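Putative sugar ABC transport system, substrate-binding protein (Bordetella parapertussis, PDB 5IX8) probably binds a carbohydrate in the periplasm and delivers it to a sugar ABC transporter. Local coordinates at residues A78-A83 against I100-A105; L18-V23 against V49-A54; G87-V92 against V109-I114; G117-D122 against Y286-V291. All blocks are in the same frame, centred on the assembly; numbering follows the deposited sequence. Where two conformers were deposited one is given.

Interaction 1: A78-A83 against I100-A105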
loop_
_atom_site.group_PDB
_atom_site.type_symbol
_atom_site.label_atom_id
_atom_site.label_comp_id
_atom_site.label_asym_id
_atom_site.label_seq_id
_atom_site.Cartn_x
_atom_site.Cartn_y
_atom_site.Cartn_z
ATOM N N ALA A 78 -4.487 -13.820 -12.282
ATOM C CA ALA A 78 -3.522 -12.733 -12.327
ATOM C C ALA A 78 -3.684 -11.925 -11.060
ATOM O O ALA A 78 -4.809 -11.668 -10.646
ATOM C CB ALA A 78 -3.795 -11.846 -13.547
ATOM N N VAL A 79 -2.577 -11.536 -10.432
ATOM C CA VAL A 79 -2.601 -10.695 -9.238
ATOM C C VAL A 79 -1.996 -9.353 -9.621
ATOM O O VAL A 79 -0.887 -9.311 -10.153
ATOM C CB VAL A 79 -1.810 -11.345 -8.088
ATOM C CG1 VAL A 79 -1.792 -10.434 -6.844
ATOM C CG2 VAL A 79 -2.364 -12.731 -7.781
ATOM N N LEU A 80 -2.723 -8.263 -9.372
ATOM C CA LEU A 80 -2.421 -6.967 -9.961
ATOM C C LEU A 80 -2.358 -5.890 -8.884
ATOM O O LEU A 80 -3.334 -5.686 -8.158
ATOM C CB LEU A 80 -3.495 -6.597 -10.996
ATOM C CG LEU A 80 -3.430 -5.167 -11.522
ATOM C CD1 LEU A 80 -2.083 -4.941 -12.254
ATOM C CD2 LEU A 80 -4.672 -4.905 -12.421
ATOM N N SER A 81 -1.216 -5.204 -8.796
ATOM C CA SER A 81 -1.106 -3.887 -8.159
ATOM C C SER A 81 -0.814 -2.901 -9.272
ATOM O O SER A 81 0.293 -2.932 -9.826
ATOM C CB SER A 81 0.014 -3.850 -7.119
ATOM O OG SER A 81 -0.184 -4.790 -6.086
ATOM N N PRO A 82 -1.743 -2.022 -9.638
ATOM C CA PRO A 82 -1.612 -1.293 -10.908
ATOM C C PRO A 82 -0.761 -0.034 -10.810
ATOM O O PRO A 82 -0.695 0.637 -9.779
ATOM C CB PRO A 82 -3.070 -0.938 -11.243
ATOM C CG PRO A 82 -3.675 -0.693 -9.871
ATOM C CD PRO A 82 -3.027 -1.745 -8.963
ATOM N N ALA A 83 -0.133 0.301 -11.928
ATOM C CA ALA A 83 0.685 1.508 -12.021
ATOM C C ALA A 83 -0.139 2.775 -12.230
ATOM O O ALA A 83 0.425 3.875 -12.263
ATOM C CB ALA A 83 1.702 1.370 -13.150
ATOM N N ILE A 100 -9.379 -16.455 -16.948
ATOM C CA ILE A 100 -8.392 -16.006 -15.974
ATOM C C ILE A 100 -8.995 -14.875 -15.168
ATOM O O ILE A 100 -9.292 -13.809 -15.717
ATOM C CB ILE A 100 -7.098 -15.547 -16.650
ATOM C CG1 ILE A 100 -6.494 -16.715 -17.440
ATOM C CG2 ILE A 100 -6.106 -15.022 -15.595
ATOM C CD1 ILE A 100 -5.257 -16.342 -18.210
ATOM N N LYS A 101 -9.156 -15.099 -13.870
ATOM C CA LYS A 101 -9.684 -14.091 -12.960
ATOM C C LYS A 101 -8.533 -13.236 -12.446
ATOM O O LYS A 101 -7.382 -13.686 -12.375
ATOM C CB LYS A 101 -10.429 -14.754 -11.791
ATOM C CG LYS A 101 -11.644 -15.475 -12.275
ATOM C CD LYS A 101 -12.415 -16.116 -11.133
ATOM C CE LYS A 101 -13.652 -16.831 -11.680
ATOM N NZ LYS A 101 -14.626 -17.047 -10.584
ATOM N N THR A 102 -8.837 -11.983 -12.125
ATOM C CA THR A 102 -7.825 -11.036 -11.682
ATOM C C THR A 102 -8.108 -10.656 -10.236
ATOM O O THR A 102 -9.249 -10.335 -9.881
ATOM C CB THR A 102 -7.793 -9.781 -12.569
ATOM O OG1 THR A 102 -7.445 -10.169 -13.901
ATOM C CG2 THR A 102 -6.701 -8.843 -12.088
ATOM N N ILE A 103 -7.072 -10.716 -9.414
ATOM C CA ILE A 103 -7.147 -10.377 -8.000
ATOM C C ILE A 103 -6.430 -9.054 -7.797
ATOM O O ILE A 103 -5.272 -8.898 -8.208
ATOM C CB ILE A 103 -6.508 -11.477 -7.131
ATOM C CG1 ILE A 103 -7.242 -12.812 -7.362
ATOM C CG2 ILE A 103 -6.481 -11.072 -5.628
ATOM C CD1 ILE A 103 -6.478 -14.060 -6.806
ATOM N N SER A 104 -7.095 -8.124 -7.125
ATOM C CA SER A 104 -6.497 -6.830 -6.783
ATOM C C SER A 104 -5.671 -6.972 -5.515
ATOM O O SER A 104 -6.163 -7.516 -4.518
ATOM C CB SER A 104 -7.627 -5.809 -6.569
ATOM O OG SER A 104 -7.191 -4.623 -5.914
ATOM N N ALA A 105 -4.411 -6.497 -5.541
ATOM C CA ALA A 105 -3.525 -6.597 -4.383
ATOM C C ALA A 105 -3.083 -5.224 -3.903
ATOM O O ALA A 105 -2.548 -4.430 -4.688
ATOM C CB ALA A 105 -2.300 -7.441 -4.733
HETATM O O HOH W 1 -5.348 -3.654 -7.449
#

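Interaction 2: L18-V23 against V49-A54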
loop_
_atom_site.group_PDB
_atom_site.type_symbol
_atom_site.label_atom_id
_atom_site.label_comp_id
_atom_site.label_asym_id
_atom_site.label_seq_id
_atom_site.Cartn_x
_atom_site.Cartn_y
_atom_site.Cartn_z
ATOM N N LEU A 18 -0.472 -18.850 -10.398
ATOM C CA LEU A 18 -0.629 -17.404 -10.296
ATOM C C LEU A 18 0.419 -16.689 -11.135
ATOM O O LEU A 18 1.590 -17.092 -11.154
ATOM C CB LEU A 18 -0.474 -16.910 -8.845
ATOM C CG LEU A 18 -1.366 -17.526 -7.773
ATOM C CD1 LEU A 18 -0.921 -17.067 -6.354
ATOM C CD2 LEU A 18 -2.759 -17.113 -8.032
ATOM N N GLY A 19 0.022 -15.592 -11.764
ATOM C CA GLY A 19 0.973 -14.606 -12.281
ATOM C C GLY A 19 0.742 -13.316 -11.522
ATOM O O GLY A 19 -0.401 -12.935 -11.304
ATOM N N VAL A 20 1.834 -12.645 -11.136
ATOM C CA VAL A 20 1.785 -11.454 -10.283
ATOM C C VAL A 20 2.469 -10.303 -11.003
ATOM O O VAL A 20 3.616 -10.442 -11.441
ATOM C CB VAL A 20 2.496 -11.695 -8.935
ATOM C CG1 VAL A 20 2.456 -10.418 -8.048
ATOM C CG2 VAL A 20 1.932 -12.920 -8.217
ATOM N N THR A 21 1.790 -9.156 -11.101
ATOM C CA THR A 21 2.480 -7.933 -11.507
ATOM C C THR A 21 2.179 -6.799 -10.530
ATOM O O THR A 21 1.019 -6.515 -10.224
ATOM C CB THR A 21 2.127 -7.529 -12.950
ATOM O OG1 THR A 21 2.751 -6.285 -13.240
ATOM C CG2 THR A 21 0.618 -7.420 -13.181
ATOM N N VAL A 22 3.232 -6.139 -10.050
ATOM C CA VAL A 22 3.094 -5.020 -9.129
ATOM C C VAL A 22 3.843 -3.838 -9.713
ATOM O O VAL A 22 4.517 -3.960 -10.734
ATOM C CB VAL A 22 3.618 -5.356 -7.723
ATOM C CG1 VAL A 22 2.728 -6.423 -7.044
ATOM C CG2 VAL A 22 5.117 -5.776 -7.775
ATOM N N VAL A 23 3.734 -2.677 -9.049
ATOM C CA VAL A 23 4.298 -1.458 -9.626
ATOM C C VAL A 23 5.821 -1.518 -9.622
ATOM O O VAL A 23 6.478 -1.253 -10.643
ATOM C CB VAL A 23 3.801 -0.200 -8.880
ATOM C CG1 VAL A 23 4.409 1.061 -9.543
ATOM C CG2 VAL A 23 2.271 -0.141 -8.890
ATOM N N VAL A 49 4.006 -18.517 -11.228
ATOM C CA VAL A 49 4.728 -18.694 -12.486
ATOM C C VAL A 49 5.664 -17.525 -12.759
ATOM O O VAL A 49 6.757 -17.701 -13.322
ATOM C CB VAL A 49 3.721 -18.868 -13.628
ATOM C CG1 VAL A 49 4.436 -18.921 -14.967
ATOM C CG2 VAL A 49 2.914 -20.102 -13.373
ATOM N N GLN A 50 5.270 -16.328 -12.361
ATOM C CA GLN A 50 6.070 -15.161 -12.670
ATOM C C GLN A 50 5.670 -14.053 -11.721
ATOM O O GLN A 50 4.485 -13.915 -11.399
ATOM C CB GLN A 50 5.838 -14.741 -14.123
ATOM C CG GLN A 50 6.753 -13.677 -14.580
ATOM C CD GLN A 50 6.532 -13.357 -16.031
ATOM O OE1 GLN A 50 5.783 -12.447 -16.363
ATOM N NE2 GLN A 50 7.187 -14.107 -16.913
ATOM N N VAL A 51 6.657 -13.277 -11.281
ATOM C CA VAL A 51 6.435 -11.980 -10.653
ATOM C C VAL A 51 7.067 -10.936 -11.555
ATOM O O VAL A 51 8.258 -11.029 -11.880
ATOM C CB VAL A 51 7.026 -11.907 -9.246
ATOM C CG1 VAL A 51 6.748 -10.541 -8.660
ATOM C CG2 VAL A 51 6.450 -13.007 -8.364
ATOM N N ALA A 52 6.265 -9.980 -12.003
ATOM C CA ALA A 52 6.723 -8.949 -12.913
ATOM C C ALA A 52 6.476 -7.586 -12.288
ATOM O O ALA A 52 5.663 -7.454 -11.365
ATOM C CB ALA A 52 6.003 -9.059 -14.249
ATOM N N VAL A 53 7.188 -6.567 -12.789
ATOM C CA VAL A 53 7.004 -5.199 -12.300
ATOM C C VAL A 53 6.725 -4.259 -13.457
ATOM O O VAL A 53 7.311 -4.380 -14.538
ATOM C CB VAL A 53 8.196 -4.660 -11.471
ATOM C CG1 VAL A 53 8.425 -5.527 -10.228
ATOM C CG2 VAL A 53 9.479 -4.510 -12.309
ATOM N N ALA A 54 5.815 -3.318 -13.215
ATOM C CA ALA A 54 5.610 -2.224 -14.165
ATOM C C ALA A 54 6.876 -1.410 -14.330
ATOM O O ALA A 54 7.200 -0.971 -15.439
ATOM C CB ALA A 54 4.477 -1.303 -13.690
#

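Interaction 3: G87-V92 against V109-I114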
loop_
_atom_site.group_PDB
_atom_site.type_symbol
_atom_site.label_atom_id
_atom_site.label_comp_id
_atom_site.label_asym_id
_atom_site.label_seq_id
_atom_site.Cartn_x
_atom_site.Cartn_y
_atom_site.Cartn_z
ATOM N N GLY A 87 -7.755 2.490 -16.577
ATOM C CA GLY A 87 -7.311 1.960 -17.850
ATOM C C GLY A 87 -7.145 0.447 -17.921
ATOM O O GLY A 87 -6.785 -0.061 -18.989
ATOM N N TYR A 88 -7.360 -0.281 -16.824
ATOM C CA TYR A 88 -7.151 -1.726 -16.789
ATOM C C TYR A 88 -8.418 -2.523 -17.044
ATOM O O TYR A 88 -8.340 -3.749 -17.159
ATOM C CB TYR A 88 -6.560 -2.156 -15.430
ATOM C CG TYR A 88 -5.121 -1.715 -15.291
ATOM C CD1 TYR A 88 -4.807 -0.393 -15.002
ATOM C CD2 TYR A 88 -4.075 -2.619 -15.454
ATOM C CE1 TYR A 88 -3.516 0.021 -14.866
ATOM C CE2 TYR A 88 -2.740 -2.200 -15.317
ATOM C CZ TYR A 88 -2.481 -0.876 -15.045
ATOM O OH TYR A 88 -1.197 -0.441 -14.913
ATOM N N ASP A 89 -9.585 -1.887 -17.126
ATOM C CA ASP A 89 -10.780 -2.711 -17.304
ATOM C C ASP A 89 -10.720 -3.528 -18.596
ATOM O O ASP A 89 -11.072 -4.716 -18.546
ATOM C CB ASP A 89 -12.049 -1.853 -17.225
ATOM C CG ASP A 89 -13.313 -2.684 -17.098
ATOM O OD1 ASP A 89 -13.491 -3.343 -16.065
ATOM O OD2 ASP A 89 -14.139 -2.663 -18.038
ATOM N N PRO A 90 -10.272 -3.004 -19.749
ATOM C CA PRO A 90 -10.236 -3.865 -20.953
ATOM C C PRO A 90 -9.368 -5.093 -20.795
ATOM O O PRO A 90 -9.755 -6.178 -21.256
ATOM C CB PRO A 90 -9.699 -2.935 -22.052
ATOM C CG PRO A 90 -10.094 -1.569 -21.581
ATOM C CD PRO A 90 -9.944 -1.602 -20.078
ATOM N N VAL A 91 -8.199 -4.967 -20.171
ATOM C CA VAL A 91 -7.338 -6.139 -20.060
ATOM C C VAL A 91 -7.877 -7.106 -19.020
ATOM O O VAL A 91 -7.774 -8.324 -19.189
ATOM C CB VAL A 91 -5.871 -5.752 -19.778
ATOM C CG1 VAL A 91 -5.675 -5.130 -18.409
ATOM C CG2 VAL A 91 -4.989 -6.970 -19.929
ATOM N N VAL A 92 -8.470 -6.601 -17.938
ATOM C CA VAL A 92 -9.096 -7.510 -16.969
ATOM C C VAL A 92 -10.235 -8.266 -17.634
ATOM O O VAL A 92 -10.398 -9.484 -17.451
ATOM C CB VAL A 92 -9.578 -6.731 -15.728
ATOM C CG1 VAL A 92 -10.394 -7.639 -14.776
ATOM C CG2 VAL A 92 -8.401 -6.118 -14.953
ATOM N N VAL A 109 -7.924 -0.703 -7.842
ATOM C CA VAL A 109 -7.875 -0.513 -9.286
ATOM C C VAL A 109 -9.294 -0.241 -9.790
ATOM O O VAL A 109 -10.290 -0.762 -9.258
ATOM C CB VAL A 109 -7.207 -1.729 -9.989
ATOM C CG1 VAL A 109 -7.988 -3.003 -9.769
ATOM C CG2 VAL A 109 -6.971 -1.475 -11.468
ATOM N N ASN A 110 -9.389 0.587 -10.835
ATOM C CA ASN A 110 -10.679 1.043 -11.350
ATOM C C ASN A 110 -11.234 0.053 -12.374
ATOM O O ASN A 110 -11.301 0.320 -13.579
ATOM C CB ASN A 110 -10.508 2.423 -11.961
ATOM C CG ASN A 110 -11.810 3.130 -12.160
ATOM O OD1 ASN A 110 -12.845 2.753 -11.595
ATOM N ND2 ASN A 110 -11.780 4.158 -12.992
ATOM N N SER A 111 -11.655 -1.104 -11.884
ATOM C CA SER A 111 -12.294 -2.089 -12.755
ATOM C C SER A 111 -13.269 -2.910 -11.936
ATOM O O SER A 111 -12.856 -3.573 -10.982
ATOM C CB SER A 111 -11.268 -3.012 -13.418
ATOM O OG SER A 111 -11.910 -4.086 -14.071
ATOM N N ASP A 112 -14.552 -2.898 -12.322
ATOM C CA ASP A 112 -15.520 -3.725 -11.600
ATOM C C ASP A 112 -15.546 -5.167 -12.078
ATOM O O ASP A 112 -16.440 -5.924 -11.657
ATOM C CB ASP A 112 -16.925 -3.112 -11.666
ATOM C CG ASP A 112 -17.468 -3.012 -13.086
ATOM O OD1 ASP A 112 -16.940 -3.639 -14.012
ATOM O OD2 ASP A 112 -18.472 -2.300 -13.269
ATOM N N LYS A 113 -14.596 -5.551 -12.940
ATOM C CA LYS A 113 -14.461 -6.932 -13.401
ATOM C C LYS A 113 -13.401 -7.720 -12.622
ATOM O O LYS A 113 -13.206 -8.904 -12.884
ATOM C CB LYS A 113 -14.167 -6.943 -14.902
ATOM C CG LYS A 113 -15.372 -6.436 -15.711
ATOM C CD LYS A 113 -15.046 -6.293 -17.178
ATOM C CE LYS A 113 -16.183 -5.598 -17.968
ATOM N NZ LYS A 113 -16.461 -4.178 -17.501
ATOM N N ILE A 114 -12.705 -7.072 -11.686
ATOM C CA ILE A 114 -11.853 -7.754 -10.717
ATOM C C ILE A 114 -12.676 -8.768 -9.946
ATOM O O ILE A 114 -13.830 -8.502 -9.572
ATOM C CB ILE A 114 -11.233 -6.701 -9.777
ATOM C CG1 ILE A 114 -10.273 -5.776 -10.538
ATOM C CG2 ILE A 114 -10.578 -7.336 -8.532
ATOM C CD1 ILE A 114 -8.919 -6.435 -10.945
HETATM O O HOH W 2 -10.775 2.453 -15.642
HETATM O O HOH W 3 -8.471 0.352 -14.232
#

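Interaction 4: G117-D122 against Y286-V291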
loop_
_atom_site.group_PDB
_atom_site.type_symbol
_atom_site.label_atom_id
_atom_site.label_comp_id
_atom_site.label_asym_id
_atom_site.label_seq_id
_atom_site.Cartn_x
_atom_site.Cartn_y
_atom_site.Cartn_z
ATOM N N GLY A 117 -10.387 -8.497 -4.119
ATOM C CA GLY A 117 -9.158 -7.843 -3.736
ATOM C C GLY A 117 -8.802 -8.108 -2.286
ATOM O O GLY A 117 -9.638 -8.504 -1.471
ATOM N N VAL A 118 -7.525 -7.896 -1.978
ATOM C CA VAL A 118 -7.040 -7.913 -0.604
ATOM C C VAL A 118 -6.198 -6.669 -0.469
ATOM O O VAL A 118 -5.181 -6.538 -1.162
ATOM C CB VAL A 118 -6.197 -9.162 -0.276
ATOM C CG1 VAL A 118 -5.659 -9.046 1.134
ATOM C CG2 VAL A 118 -7.015 -10.464 -0.431
ATOM N N LEU A 119 -6.625 -5.743 0.389
ATOM C CA LEU A 119 -5.879 -4.482 0.490
ATOM C C LEU A 119 -6.131 -3.887 1.867
ATOM O O LEU A 119 -6.176 -4.631 2.847
ATOM C CB LEU A 119 -6.243 -3.540 -0.673
ATOM C CG LEU A 119 -7.709 -3.135 -0.938
ATOM C CD1 LEU A 119 -7.706 -1.805 -1.702
ATOM C CD2 LEU A 119 -8.480 -4.162 -1.755
ATOM N N GLN A 120 -6.145 -2.558 1.963
ATOM C CA GLN A 120 -6.534 -1.857 3.180
ATOM C C GLN A 120 -7.367 -0.653 2.791
ATOM O O GLN A 120 -7.433 -0.277 1.617
ATOM C CB GLN A 120 -5.334 -1.391 4.015
ATOM C CG GLN A 120 -4.641 -2.474 4.811
ATOM C CD GLN A 120 -3.538 -1.918 5.704
ATOM O OE1 GLN A 120 -2.721 -1.136 5.262
ATOM N NE2 GLN A 120 -3.536 -2.305 6.959
ATOM N N ASP A 121 -7.985 -0.034 3.797
ATOM C CA ASP A 121 -8.864 1.115 3.591
ATOM C C ASP A 121 -7.999 2.373 3.563
ATOM O O ASP A 121 -7.569 2.862 4.607
ATOM C CB ASP A 121 -9.889 1.170 4.723
ATOM C CG ASP A 121 -10.927 2.235 4.536
ATOM O OD1 ASP A 121 -10.649 3.258 3.872
ATOM O OD2 ASP A 121 -12.049 2.044 5.069
ATOM N N ASP A 122 -7.756 2.919 2.369
ATOM C CA ASP A 122 -6.851 4.058 2.244
ATOM C C ASP A 122 -7.388 5.311 2.939
ATOM O O ASP A 122 -6.613 6.047 3.565
ATOM C CB ASP A 122 -6.546 4.318 0.771
ATOM C CG ASP A 122 -5.616 3.250 0.198
ATOM O OD1 ASP A 122 -4.412 3.188 0.576
ATOM O OD2 ASP A 122 -6.107 2.416 -0.586
ATOM N N TYR A 286 -15.260 -3.860 -6.222
ATOM C CA TYR A 286 -15.267 -5.318 -6.211
ATOM C C TYR A 286 -15.215 -5.780 -4.765
ATOM O O TYR A 286 -14.828 -5.014 -3.876
ATOM C CB TYR A 286 -14.066 -5.896 -7.016
ATOM C CG TYR A 286 -12.773 -5.139 -6.812
ATOM C CD1 TYR A 286 -11.914 -5.436 -5.738
ATOM C CD2 TYR A 286 -12.393 -4.124 -7.704
ATOM C CE1 TYR A 286 -10.722 -4.725 -5.562
ATOM C CE2 TYR A 286 -11.202 -3.408 -7.525
ATOM C CZ TYR A 286 -10.367 -3.717 -6.469
ATOM O OH TYR A 286 -9.190 -2.986 -6.304
ATOM N N PRO A 287 -15.618 -7.015 -4.496
ATOM C CA PRO A 287 -15.506 -7.547 -3.129
ATOM C C PRO A 287 -14.054 -7.564 -2.695
ATOM O O PRO A 287 -13.174 -7.883 -3.487
ATOM C CB PRO A 287 -16.042 -8.972 -3.262
ATOM C CG PRO A 287 -16.863 -8.946 -4.527
ATOM C CD PRO A 287 -16.143 -8.022 -5.440
ATOM N N HIS A 288 -13.796 -7.198 -1.435
ATOM C CA HIS A 288 -12.397 -7.063 -1.055
ATOM C C HIS A 288 -12.265 -7.176 0.450
ATOM O O HIS A 288 -13.170 -6.780 1.199
ATOM C CB HIS A 288 -11.811 -5.726 -1.533
ATOM C CG HIS A 288 -12.505 -4.523 -0.997
ATOM N ND1 HIS A 288 -13.719 -4.081 -1.491
ATOM C CD2 HIS A 288 -12.142 -3.639 -0.029
ATOM C CE1 HIS A 288 -14.085 -2.991 -0.828
ATOM N NE2 HIS A 288 -13.157 -2.710 0.071
ATOM N N PHE A 289 -11.132 -7.734 0.887
ATOM C CA PHE A 289 -10.801 -7.777 2.306
ATOM C C PHE A 289 -9.888 -6.616 2.617
ATOM O O PHE A 289 -8.905 -6.393 1.899
ATOM C CB PHE A 289 -10.100 -9.084 2.695
ATOM C CG PHE A 289 -9.774 -9.169 4.167
ATOM C CD1 PHE A 289 -10.780 -9.411 5.099
ATOM C CD2 PHE A 289 -8.463 -8.986 4.619
ATOM C CE1 PHE A 289 -10.490 -9.470 6.455
ATOM C CE2 PHE A 289 -8.160 -9.024 5.977
ATOM C CZ PHE A 289 -9.178 -9.271 6.901
ATOM N N ASN A 290 -10.184 -5.905 3.698
ATOM C CA ASN A 290 -9.311 -4.832 4.171
ATOM C C ASN A 290 -8.610 -5.307 5.426
ATOM O O ASN A 290 -9.279 -5.578 6.424
ATOM C CB ASN A 290 -10.105 -3.565 4.501
ATOM C CG ASN A 290 -10.554 -2.786 3.250
ATOM O OD1 ASN A 290 -9.820 -2.659 2.292
ATOM N ND2 ASN A 290 -11.778 -2.270 3.277
ATOM N N VAL A 291 -7.279 -5.377 5.394
ATOM C CA VAL A 291 -6.534 -5.749 6.602
ATOM C C VAL A 291 -6.670 -4.628 7.623
ATOM O O VAL A 291 -6.499 -3.458 7.270
ATOM C CB VAL A 291 -5.064 -6.010 6.280
ATOM C CG1 VAL A 291 -4.323 -6.368 7.578
ATOM C CG2 VAL A 291 -4.897 -7.136 5.231
HETATM O O HOH W 4 -8.131 -1.531 6.333
#

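Interaction 1: A78-A83 against I100-A105
A78 and L80 pair with T102 and S104 as two parallel strands whose axes come within 4.6 Å and diverge by 28°. Four backbone bonds join them in the staggered pattern of parallel sheet: A78 donates to K101 O and accepts from I103 N, then L80 donates to I103 O and accepts from A105 N. The last of these is turned differently, with A105 N standing 40° out of the L80 carbonyl plane. That carbonyl is gripped twice, since a water gives it a second bond and accepts from S104 OG, whose other partner is Y286.

On one face of the sheet V79 CG1 lies 3.7 Å from A105 CB, and I261 of helix 254-270 covers both. On the other, T102 CG2 touches L80 CB at 4.1 Å while A78 CB faces T102 OG1; V92 and L95 of helix 89-97 pack on T102 there. Just past the pairing, S81 OG lies anti to its own carbonyl carbon (chi1 -60°), which carries the hydroxyl across to A105 O at 2.8 Å, well above that carbonyl's plane.

The pair forms the two strands of a beta-alpha-beta crossover through helix 89-97. Aliphatic packing runs on both faces, and the water on L80 O and S104 OG adds a polar link at the carboxyl ends, where the S81 OG to A105 O hydrogen bond continues the backbone pairing past its last bridge.

Interaction 2: L18-V23 against V49-A54
V22 and V53 meet on the face of the sheet that also carries V20 and V51. From V22 CB, which projects to this face, the chain forks. CG2 stands between the backbone N and the carbonyl carbon (chi1 of V22 -67° places CG1 anti to that carbonyl), and from there it reaches two atoms of the other strand: A52 O at 4.0 Å and V53 CG1 at 4.1 Å. The two valines cross obliquely. The other branch, CG1, packs against S81, just past the end of the neighbouring strand 77-80. V53 CB in turn rests on V22 O, 3.8 Å away, and close to V23 O.

Beneath these contacts the strands run parallel, 11° apart, with five backbone bonds from V49 N to L18 O at one end to A54 N to V22 O at the other. The shortest is A52 N to V20 O, 2.7 Å. They are the two strands of the beta-alpha-beta unit through helix 28-43, the first of the Rossmann-like lobe of a periplasmic binding protein, and 47-53 is an outermost strand of its sheet. I37 and Y30 of helix 28-43 cover L18, V20 and V22 on the valine face.

The opposite face carries T21 and A52. T21 OG1, anti to its backbone N (chi1 176°), comes 3.7 Å from A52 O, but its hydrogen bonds go to Q66 and Q63 of helix 60-73. At the carboxyl end A54 CB lies 3.6 Å from V23 O. One polar atom, Q50 N, is buried by the pairing without a partner.

Interaction 3: G87-V92 against V109-I114
Y88 CB touches V109 CG2 at 4.0 Å, while the tyrosine hydroxyl reaches back to A83 N and its ring packs edge-to-face with F64 of helix 60-73. Around this contact two waters link the backbones: one accepts from G87 N and donates to N110 O, while a second takes the N-H of Y88 and donates more weakly to the same carbonyl.

D89 carries the polar part of the contact. Its carboxylate, swung anti to the backbone N (chi1 -167°), divides its two oxygens between partners. OD1 accepts from S111 OG at 2.7 Å through its anti lone pair, and OD2 uses its syn lone pair for K113 NZ at 2.8 Å. The lysine chain crosses the aspartate at about a right angle and bends at its last torsion (chi4 62°), bringing the ammonium down on OD2. The same NZ also forms a longer salt bridge to D112 OD1, 3.6 Å away, and so probably offsets the closeness of two like charges, the carboxylates of D89 and D112.

One helical turn on, V92 adds further packing. CG1 lies 3.6 Å from K113 O, and CG2 meets I114 CD1 at 4.1 Å, the two side chains crossing steeply.

S111 OG is acceptor as well as donor, taking K113 N in an ST turn. The arrangement is thus a type I beta turn, S111 to I114, with an ST turn at its start, linked by the D89-K113-D112 salt-bridge network to the amino-terminal part of helix 89-97, the helix of the beta-alpha-beta unit formed with strands 77-80 and 101-105.

Interaction 4: G117-D122 against Y286-V291
L119 holds CG between its backbone N and carbonyl carbon (chi1 56°), which brings L119 CD2 to 3.7 Å from H288 CB, the two side chains crossing at a slant. A like torsion in H288 (chi1 59°) turns its ring back along its own strand, so that ND1 donates to Y286 O at 2.8 Å with the acceptor close to the ring plane. N290 lies alongside L119, with OD1 3.9 Å from L119 CG.

G117 is where the tyrosine comes in. Y286 CE1 approaches G117 CA to 3.9 Å, and a CB on this residue would clash with the ring.

The backbones are joined as parallel strands by four bonds. L119 N to F289 O is nearly straight, at 173°, whereas F289 N is tilted from the plane of the G117 carbonyl. Beyond the paired residues a water bridges V291 O to D121 N. In one of two conformers of Q120, its NE2 also donates to V291 O, at 3.2 Å and from well above the carbonyl plane, and its CG packs on V291 CB at 3.9 Å.

This pairing brings a late part of the chain back to the edge of the sheet, strand 288-290 being outermost beside 116-119. Past the end of strand 116-119, D121 caps helix 122-135 through L124 N. Helix 254-270 covers the face with V118 and F289, through I261, L260 and Y264. On the other face Y286 bonds to S104 of strand 101-105 and V109 N.

In the fold
Interactions 1, 2 and 4 are three strand pairings of one six-stranded parallel sheet, ordered 47-53, 17-22, 77-80, 101-105, 116-119, 288-290. Interactions 1 and 2 have centres about 9 Å apart and meet where V79 bonds to G19 and T21; interactions 2 and 4, at opposite sides of the sheet, have centres about 19 Å apart. Interaction 3 packs helix 89-97 on the loop before strand 116-119, and its segments alternate with those of interaction 1 along the chain. Y286 ties interaction 4 to both 1 and 3. Interaction 2 comes first; interaction 4 spans the second sheet's strands 142-145 to 246-250, so the chain returns to complete the first lobe, as in two-lobed periplasmic binding proteins.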